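Local atomic coordinates of microcin B17-processing protein McbD (Escherichia coli str. K-12 substr. MG1655, PDB entry 6GRH), a protein that is needed to process the inactive microcin B17 precursor peptide, McbA, into the active antibiotic, and belongs to the YcaO family. Residues A126-A130 against T355-S359; Y177-A183 against D301-V307. The protein carries 1 engineered substitution. One frame throughout, in Å; residues are numbered along the deposited sequence.

How the contacts relate
Following the chain from its N terminus, residues 126-130 come first, in the loop that leaves strand 121-125. The chain then runs through strand 151-154 and helix 157-180, whose end and the start of strand 182-187 supply 177-183. That segment meets 301-307 after strands 210-215, 224-231 and 241-248 and several helices, closing the inner loop at contact 2. Only on strand 350-358 does contact 1 close, so its loop encloses the other completely. The two do not touch: their centres lie about 28 Å apart and their nearest atoms about 13 Å. Helix 157-180 links them, packing against Ile357 of strand 350-358 and running on into contact 2.

Contact 1 (A126-A130 against T355-S359)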
loop_
_atom_site.group_PDB
_atom_site.type_symbol
_atom_site.label_atom_id
_atom_site.label_comp_id
_atom_site.label_asym_id
_atom_site.label_seq_id
_atom_site.Cartn_x
_atom_site.Cartn_y
_atom_site.Cartn_z
ATOM N N ALA E 126 -3.391 -38.376 40.104
ATOM C CA ALA E 126 -3.823 -37.233 39.322
ATOM C C ALA E 126 -4.048 -35.986 40.178
ATOM O O ALA E 126 -3.841 -34.852 39.691
ATOM C CB ALA E 126 -5.096 -37.576 38.562
ATOM N N VAL E 127 -4.445 -36.186 41.441
ATOM C CA VAL E 127 -4.719 -35.071 42.352
ATOM C C VAL E 127 -3.514 -34.117 42.545
ATOM O O VAL E 127 -3.685 -32.931 42.840
ATOM C CB VAL E 127 -5.223 -35.587 43.707
ATOM C CG1 VAL E 127 -4.087 -36.213 44.525
ATOM C CG2 VAL E 127 -5.941 -34.483 44.480
ATOM N N ILE E 128 -2.306 -34.643 42.382
ATOM C CA ILE E 128 -1.096 -33.827 42.480
ATOM C C ILE E 128 -0.893 -32.904 41.250
ATOM O O ILE E 128 -0.316 -31.828 41.376
ATOM C CB ILE E 128 0.146 -34.720 42.721
ATOM C CG1 ILE E 128 -0.066 -35.530 44.006
ATOM C CG2 ILE E 128 1.416 -33.880 42.849
ATOM C CD1 ILE E 128 0.903 -36.670 44.180
ATOM N N ILE E 129 -1.394 -33.330 40.095
ATOM C CA ILE E 129 -1.090 -32.711 38.809
ATOM C C ILE E 129 -2.156 -31.750 38.292
ATOM O O ILE E 129 -1.831 -30.683 37.779
ATOM C CB ILE E 129 -0.806 -33.815 37.777
ATOM C CG1 ILE E 129 0.704 -33.990 37.694
ATOM C CG2 ILE E 129 -1.381 -33.467 36.416
ATOM C CD1 ILE E 129 1.181 -35.419 37.773
ATOM N N ALA E 130 -3.420 -32.129 38.435
ATOM C CA ALA E 130 -4.534 -31.330 37.930
ATOM C C ALA E 130 -4.819 -30.137 38.869
ATOM O O ALA E 130 -4.963 -30.333 40.061
ATOM C CB ALA E 130 -5.758 -32.225 37.815
ATOM N N THR E 355 4.953 -31.528 30.671
ATOM C CA THR E 355 5.597 -32.383 31.663
ATOM C C THR E 355 5.490 -31.755 33.038
ATOM O O THR E 355 5.442 -30.529 33.160
ATOM C CB THR E 355 7.103 -32.601 31.383
ATOM O OG1 THR E 355 7.716 -31.340 31.126
ATOM C CG2 THR E 355 7.321 -33.526 30.203
ATOM N N LYS E 356 5.508 -32.604 34.066
ATOM C CA LYS E 356 5.694 -32.152 35.447
ATOM C C LYS E 356 6.557 -33.165 36.182
ATOM O O LYS E 356 6.273 -34.372 36.169
ATOM C CB LYS E 356 4.361 -31.974 36.177
ATOM C CG LYS E 356 4.465 -31.392 37.604
ATOM C CD LYS E 356 3.113 -31.475 38.287
ATOM C CE LYS E 356 3.082 -31.042 39.753
ATOM N NZ LYS E 356 3.132 -29.564 39.882
ATOM N N ILE E 357 7.624 -32.659 36.787
ATOM C CA ILE E 357 8.485 -33.458 37.612
ATOM C C ILE E 357 7.994 -33.370 39.042
ATOM O O ILE E 357 7.855 -32.268 39.578
ATOM C CB ILE E 357 9.970 -33.067 37.451
ATOM C CG1 ILE E 357 10.399 -33.478 36.043
ATOM C CG2 ILE E 357 10.805 -33.778 38.512
ATOM C CD1 ILE E 357 11.834 -33.257 35.692
ATOM N N VAL E 358 7.756 -34.550 39.618
ATOM C CA VAL E 358 7.130 -34.758 40.916
ATOM C C VAL E 358 7.954 -35.752 41.724
ATOM O O VAL E 358 8.314 -36.809 41.209
ATOM C CB VAL E 358 5.729 -35.410 40.780
ATOM C CG1 VAL E 358 5.107 -35.677 42.147
ATOM C CG2 VAL E 358 4.806 -34.536 39.957
ATOM N N SER E 359 8.210 -35.425 42.989
ATOM C CA SER E 359 8.785 -36.372 43.934
ATOM C C SER E 359 8.188 -36.244 45.345
ATOM O O SER E 359 8.260 -35.172 45.948
ATOM C CB SER E 359 10.294 -36.216 44.015
ATOM O OG SER E 359 10.833 -37.180 44.922
HETATM O O HOH W 1 0.433 -29.291 38.565
#
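Val358 presents its two methyls to two isoleucines of the segment 126-130, one to each. CG1 of Val358 meets CG2 of Ile128 at 4.2 Å, the two side chains lying at a slant to one another. With CG1 of Ile128 beside the backbone N (chi1 -58°), CG2 is left anti to that N and is the methyl that meets Val358. The other methyl, Val358 CG2, lies 4.3 Å from Ile129 CD1, a tentative contact, since it holds for one of the two conformers modelled for that isoleucine.

Lys356, two residues back on the same face of the strand, runs alongside Ile129 in this conformer, the side chains passing in opposite directions. Their closest approach, equally tentative, is 3.5 Å between Lys356 CD and Ile129 CG1. The lysine chain is extended until its last torsion, where chi4 of 76° bends the ammonium aside. CE then passes 3.8 Å from Ile128 O, while NZ gives a hydrogen bond to a water at 3.0 Å. That water donates in turn to Ile129 O at 2.8 Å, bridging the segments. NZ also bonds to the carbonyl oxygens of Cys149 and Asp147, so the buried ammonium is held by two protein oxygens and the water.

The segment 126-130 is itself tied by Ala126 O, which accepts from both Ile129 N and Ala130 N. Behind it, Ile128 rests on Phe88 and Phe92 of helix 82-95, and Ile129 on Val111 of strand 108-115. Strand 350-358 runs antiparallel between strands 151-154 and 339-347. The contact thus lays the loop after strand 121-125 on the face of strand 350-358 that carries Lys356 and Val358, with helix 157-180 on the other, against Ile357.

Contact 2 (Y177-A183 against D301-V307); sequences YWLQGKA and DLCENTV
Tyr177 OH donates to Thr306 OG1 at 2.6 Å, and that hydroxyl in turn donates to Leu302 O at 2.7 Å. Thr306 OG1 thus both accepts and donates, approaching the carbonyl of Leu302 from above its plane. The phenol reaches it because chi1 of 169° swings the Tyr177 ring from helix 157-180 toward the end of helix 296-304.

A parallel bridge pairs Lys182 with Val307. Val307 N bonds to Gly181 O at 2.9 Å, and Val307 O accepts from Ala183 N at 3.0 Å with an N-H...O angle of 176°. Gly181 O also takes a CA-H...O contact from Thr306. The positive phi of Gly181 turns the chain out of the helix into the strand, while its N still bonds to Tyr177 O. Asn305 ND2 satisfies Asp301 O on a lone pair, at 2.9 Å.

Leu302 CD2 sits at the edge of the Trp178 indole, 3.9 Å from CZ3; the indole NE1 bonds to Lys391 O, and Arg388 makes a cation-pi contact with the ring. Backbone amides and neutral hydroxyls thus do the polar joining, with Leu302 packed against both aromatic rings, where strand 307-308 adds to the edge of a mixed sheet.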
loop_
_atom_site.group_PDB
_atom_site.type_symbol
_atom_site.label_atom_id
_atom_site.label_comp_id
_atom_site.label_asym_id
_atom_site.label_seq_id
_atom_site.Cartn_x
_atom_site.Cartn_y
_atom_site.Cartn_z
ATOM N N TYR E 177 15.925 -22.540 51.134
ATOM C CA TYR E 177 16.382 -21.180 51.491
ATOM C C TYR E 177 15.383 -20.460 52.399
ATOM O O TYR E 177 15.769 -19.886 53.427
ATOM C CB TYR E 177 16.600 -20.336 50.244
ATOM C CG TYR E 177 16.808 -18.865 50.522
ATOM C CD1 TYR E 177 17.979 -18.411 51.107
ATOM C CD2 TYR E 177 15.844 -17.939 50.204
ATOM C CE1 TYR E 177 18.186 -17.065 51.364
ATOM C CE2 TYR E 177 16.029 -16.593 50.457
ATOM C CZ TYR E 177 17.201 -16.158 51.028
ATOM O OH TYR E 177 17.382 -14.826 51.268
ATOM N N TRP E 178 14.111 -20.503 52.010
ATOM C CA TRP E 178 13.035 -19.941 52.826
ATOM C C TRP E 178 13.064 -20.502 54.258
ATOM O O TRP E 178 13.105 -19.738 55.225
ATOM C CB TRP E 178 11.683 -20.230 52.181
ATOM C CG TRP E 178 10.489 -19.838 53.008
ATOM C CD1 TRP E 178 9.478 -20.657 53.437
ATOM C CD2 TRP E 178 10.171 -18.532 53.475
ATOM N NE1 TRP E 178 8.548 -19.934 54.127
ATOM C CE2 TRP E 178 8.946 -18.626 54.171
ATOM C CE3 TRP E 178 10.794 -17.279 53.362
ATOM C CZ2 TRP E 178 8.335 -17.520 54.766
ATOM C CZ3 TRP E 178 10.177 -16.170 53.948
ATOM C CH2 TRP E 178 8.965 -16.304 54.647
ATOM N N LEU E 179 13.100 -21.826 54.383
ATOM C CA LEU E 179 12.999 -22.476 55.694
ATOM C C LEU E 179 14.221 -22.300 56.596
ATOM O O LEU E 179 14.065 -22.149 57.801
ATOM C CB LEU E 179 12.675 -23.963 55.533
ATOM C CG LEU E 179 11.289 -24.207 54.923
ATOM C CD1 LEU E 179 11.141 -25.642 54.434
ATOM C CD2 LEU E 179 10.172 -23.836 55.887
ATOM N N GLN E 180 15.416 -22.324 56.012
ATOM C CA GLN E 180 16.679 -22.326 56.767
ATOM C C GLN E 180 17.453 -21.011 56.750
ATOM O O GLN E 180 18.311 -20.797 57.595
ATOM C CB GLN E 180 17.573 -23.446 56.246
ATOM C CG GLN E 180 16.943 -24.814 56.431
ATOM C CD GLN E 180 17.917 -25.951 56.218
ATOM O OE1 GLN E 180 18.184 -26.736 57.129
ATOM N NE2 GLN E 180 18.460 -26.043 55.012
ATOM N N GLY E 181 17.168 -20.145 55.788
ATOM C CA GLY E 181 17.928 -18.916 55.608
ATOM C C GLY E 181 19.334 -19.046 55.025
ATOM O O GLY E 181 20.073 -18.069 55.030
ATOM N N LYS E 182 19.691 -20.221 54.505
ATOM C CA LYS E 182 21.059 -20.494 54.058
ATOM C C LYS E 182 21.205 -20.342 52.540
ATOM O O LYS E 182 20.406 -20.898 51.775
ATOM C CB LYS E 182 21.471 -21.903 54.485
ATOM C CG LYS E 182 21.797 -22.006 55.964
ATOM C CD LYS E 182 21.699 -23.434 56.478
ATOM C CE LYS E 182 21.601 -23.438 57.994
ATOM N NZ LYS E 182 21.309 -24.786 58.558
ATOM N N ALA E 183 22.218 -19.573 52.130
ATOM C CA ALA E 183 22.588 -19.385 50.726
ATOM C C ALA E 183 24.050 -19.758 50.558
ATOM O O ALA E 183 24.815 -19.768 51.529
ATOM C CB ALA E 183 22.369 -17.933 50.332
ATOM N N ASP E 301 13.263 -8.709 55.931
ATOM C CA ASP E 301 13.114 -10.028 56.550
ATOM C C ASP E 301 13.934 -11.130 55.844
ATOM O O ASP E 301 14.561 -11.967 56.517
ATOM C CB ASP E 301 11.654 -10.452 56.612
ATOM C CG ASP E 301 11.492 -11.877 57.090
ATOM O OD1 ASP E 301 11.727 -12.149 58.293
ATOM O OD2 ASP E 301 11.176 -12.732 56.243
ATOM N N LEU E 302 13.936 -11.136 54.509
ATOM C CA LEU E 302 14.770 -12.100 53.779
ATOM C C LEU E 302 16.274 -11.830 53.958
ATOM O O LEU E 302 17.020 -12.735 54.341
ATOM C CB LEU E 302 14.391 -12.169 52.285
ATOM C CG LEU E 302 13.099 -12.932 51.980
ATOM C CD1 LEU E 302 12.713 -12.754 50.527
ATOM C CD2 LEU E 302 13.225 -14.412 52.300
ATOM N N CYS E 303 16.694 -10.588 53.727
ATOM C CA CYS E 303 18.120 -10.237 53.686
ATOM C C CYS E 303 18.805 -10.343 55.046
ATOM O O CYS E 303 19.913 -10.867 55.132
ATOM C CB CYS E 303 18.329 -8.825 53.146
ATOM S SG CYS E 303 17.798 -8.618 51.450
ATOM N N GLU E 304 18.149 -9.839 56.088
ATOM C CA GLU E 304 18.692 -9.883 57.440
ATOM C C GLU E 304 18.764 -11.303 58.048
ATOM O O GLU E 304 19.537 -11.527 58.981
ATOM C CB GLU E 304 17.879 -8.959 58.356
ATOM C CG GLU E 304 17.942 -7.475 57.998
ATOM C CD GLU E 304 17.185 -6.615 59.002
ATOM O OE1 GLU E 304 17.090 -7.027 60.181
ATOM O OE2 GLU E 304 16.694 -5.532 58.625
ATOM N N ASN E 305 17.965 -12.242 57.534
ATOM C CA ASN E 305 18.006 -13.649 57.972
ATOM C C ASN E 305 18.780 -14.584 57.035
ATOM O O ASN E 305 18.753 -15.805 57.231
ATOM C CB ASN E 305 16.584 -14.174 58.187
ATOM C CG ASN E 305 15.958 -13.625 59.448
ATOM O OD1 ASN E 305 16.220 -14.133 60.553
ATOM N ND2 ASN E 305 15.154 -12.574 59.303
ATOM N N THR E 306 19.481 -14.029 56.040
ATOM C CA THR E 306 20.309 -14.829 55.132
ATOM C C THR E 306 21.752 -15.015 55.667
ATOM O O THR E 306 22.429 -14.046 56.000
ATOM C CB THR E 306 20.320 -14.220 53.728
ATOM O OG1 THR E 306 18.975 -14.205 53.229
ATOM C CG2 THR E 306 21.219 -15.021 52.772
ATOM N N VAL E 307 22.188 -16.268 55.739
ATOM C CA VAL E 307 23.550 -16.619 56.140
ATOM C C VAL E 307 24.240 -17.211 54.917
ATOM O O VAL E 307 23.709 -18.113 54.284
ATOM C CB VAL E 307 23.554 -17.645 57.302
ATOM C CG1 VAL E 307 24.954 -18.186 57.560
ATOM C CG2 VAL E 307 23.003 -17.011 58.572
#